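Local coordinates for protein cellulase (Xanthomonas axonopodis pv. citri, PDB 4W7W) that probably hydrolyses the beta-1,4-glucosidic bonds of cellulose, as a family 5 glycoside hydrolase with an (alpha/beta)8-barrel fold that binds cello-oligosaccharide, at residues L22-V27 against M63-L68. Numbering follows the deposited sequence.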
loop_
_atom_site.group_PDB
_atom_site.type_symbol
_atom_site.label_atom_id
_atom_site.label_comp_id
_atom_site.label_asym_id
_atom_site.label_seq_id
_atom_site.Cartn_x
_atom_site.Cartn_y
_atom_site.Cartn_z
ATOM N N LEU A 22 15.642 -7.094 -2.417
ATOM C CA LEU A 22 14.952 -5.916 -1.918
ATOM C C LEU A 22 14.724 -6.030 -0.419
ATOM O O LEU A 22 14.597 -7.124 0.124
ATOM C CB LEU A 22 13.615 -5.731 -2.634
ATOM C CG LEU A 22 13.713 -5.669 -4.176
ATOM C CD1 LEU A 22 12.343 -5.594 -4.822
ATOM C CD2 LEU A 22 14.594 -4.529 -4.631
ATOM N N LYS A 23 14.645 -4.883 0.245
ATOM C CA LYS A 23 14.502 -4.878 1.694
ATOM C C LYS A 23 13.175 -5.452 2.171
ATOM O O LYS A 23 13.152 -6.179 3.148
ATOM C CB LYS A 23 14.668 -3.463 2.219
ATOM C CG LYS A 23 14.606 -3.375 3.726
ATOM C CD LYS A 23 15.074 -2.045 4.274
ATOM C CE LYS A 23 15.047 -2.051 5.791
ATOM N NZ LYS A 23 15.440 -0.748 6.388
ATOM N N TYR A 24 12.092 -5.129 1.486
ATOM C CA TYR A 24 10.747 -5.515 1.893
ATOM C C TYR A 24 10.070 -6.251 0.753
ATOM O O TYR A 24 9.935 -5.714 -0.347
ATOM C CB TYR A 24 9.916 -4.281 2.201
ATOM C CG TYR A 24 10.484 -3.347 3.231
ATOM C CD1 TYR A 24 10.448 -3.659 4.581
ATOM C CD2 TYR A 24 11.018 -2.126 2.859
ATOM C CE1 TYR A 24 10.950 -2.796 5.536
ATOM C CE2 TYR A 24 11.507 -1.246 3.810
ATOM C CZ TYR A 24 11.472 -1.589 5.147
ATOM O OH TYR A 24 11.942 -0.734 6.112
ATOM N N VAL A 25 9.643 -7.476 0.997
ATOM C CA VAL A 25 8.851 -8.207 0.019
ATOM C C VAL A 25 7.709 -8.910 0.741
ATOM O O VAL A 25 7.873 -9.501 1.816
ATOM C CB VAL A 25 9.687 -9.222 -0.801
ATOM C CG1 VAL A 25 10.756 -8.527 -1.619
ATOM C CG2 VAL A 25 10.298 -10.293 0.067
ATOM N N GLY A 26 6.538 -8.865 0.152
ATOM C CA GLY A 26 5.407 -9.518 0.760
ATOM C C GLY A 26 4.104 -9.320 0.052
ATOM O O GLY A 26 4.037 -9.202 -1.182
ATOM N N VAL A 27 3.044 -9.334 0.850
ATOM C CA VAL A 27 1.687 -9.333 0.339
ATOM C C VAL A 27 0.790 -8.407 1.136
ATOM O O VAL A 27 1.047 -8.110 2.301
ATOM C CB VAL A 27 1.067 -10.760 0.327
ATOM C CG1 VAL A 27 1.864 -11.734 -0.517
ATOM C CG2 VAL A 27 0.876 -11.307 1.725
ATOM N N MET A 63 8.471 -14.105 2.879
ATOM C CA MET A 63 8.002 -12.747 2.848
ATOM C C MET A 63 8.075 -12.095 4.195
ATOM O O MET A 63 7.536 -12.606 5.186
ATOM C CB MET A 63 6.625 -12.728 2.295
ATOM C CG MET A 63 6.704 -13.096 0.842
ATOM S SD MET A 63 5.053 -13.294 0.259
ATOM C CE MET A 63 5.357 -13.380 -1.501
ATOM N N ASN A 64 8.761 -10.961 4.225
ATOM C CA ASN A 64 9.005 -10.252 5.468
ATOM C C ASN A 64 8.144 -9.035 5.656
ATOM O O ASN A 64 8.359 -8.300 6.605
ATOM C CB ASN A 64 10.483 -9.868 5.595
ATOM C CG ASN A 64 10.870 -8.727 4.687
ATOM O OD1 ASN A 64 10.122 -8.377 3.774
ATOM N ND2 ASN A 64 12.014 -8.125 4.953
ATOM N N THR A 65 7.151 -8.811 4.785
ATOM C CA THR A 65 6.354 -7.590 4.851
ATOM C C THR A 65 4.899 -7.904 4.568
ATOM O O THR A 65 4.582 -8.603 3.606
ATOM C CB THR A 65 6.863 -6.544 3.844
ATOM O OG1 THR A 65 8.237 -6.263 4.122
ATOM C CG2 THR A 65 6.106 -5.238 3.948
ATOM N N ILE A 66 4.029 -7.361 5.406
ATOM C CA ILE A 66 2.590 -7.457 5.213
ATOM C C ILE A 66 2.022 -6.047 5.112
ATOM O O ILE A 66 2.266 -5.216 5.999
ATOM C CB ILE A 66 1.934 -8.182 6.392
ATOM C CG1 ILE A 66 2.428 -9.631 6.496
ATOM C CG2 ILE A 66 0.415 -8.103 6.297
ATOM C CD1 ILE A 66 2.135 -10.517 5.318
ATOM N N ARG A 67 1.295 -5.777 4.031
ATOM C CA ARG A 67 0.507 -4.548 3.938
ATOM C C ARG A 67 -0.906 -4.858 4.423
ATOM O O ARG A 67 -1.506 -5.834 3.970
ATOM C CB ARG A 67 0.530 -3.987 2.508
ATOM C CG ARG A 67 -0.221 -2.668 2.343
ATOM C CD ARG A 67 0.144 -2.019 1.028
ATOM N NE ARG A 67 -0.494 -0.739 0.750
ATOM C CZ ARG A 67 -1.549 -0.553 -0.037
ATOM N NH1 ARG A 67 -2.247 -1.563 -0.528
ATOM N NH2 ARG A 67 -1.899 0.676 -0.357
ATOM N N LEU A 68 -1.384 -4.053 5.365
ATOM C CA LEU A 68 -2.644 -4.277 6.048
ATOM C C LEU A 68 -3.608 -3.124 5.779
ATOM O O LEU A 68 -3.571 -2.094 6.456
ATOM C CB LEU A 68 -2.412 -4.411 7.545
ATOM C CG LEU A 68 -3.647 -4.752 8.365
ATOM C CD1 LEU A 68 -4.059 -6.200 8.130
ATOM C CD2 LEU A 68 -3.410 -4.495 9.843
#
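V27 and T65 are joined by the backbone bond from V27 N to T65 O (3.2 Å), part of the parallel pairing of the first two strands of the (alpha/beta)8 barrel. It illustrates how a beta-alpha-beta unit closes: helix 52-60 links the strands and covers their outer side through F55 and F58. V27 O receives R67 N at 2.9 Å, and the same T65 O also takes a nearly straight CA-H...O contact from G26 CA at 3.1 Å. The tight part lies under the helix, where M63, in one of its two modelled conformers, runs across V27 at about a right angle and sets SD 3.6 Å from V27 CG1. I66 lies alongside V27, CD1 against CG2.

Toward the strand starts the pairing slackens. V25 O receives two bent, weak bonds, from N64 N and T65 N, and the side-chain amide of N64 takes over as a backbone mimic. Its CG sits between the backbone N and the carbonyl carbon (chi1 74°), which turns the amide toward the K23-V25 backbone: ND2 donates to K23 O (2.9 Å) within the carbonyl plane, while OD1 accepts V25 N. Here the contact meets solvent, and the lysine chain of K23 leads away, its CG over the Y24 ring. A second donor helps fix the amide: T65 OG1, at the edge of that ring, gives its proton to N64 OD1 from above the carbonyl plane, 2.9 Å away.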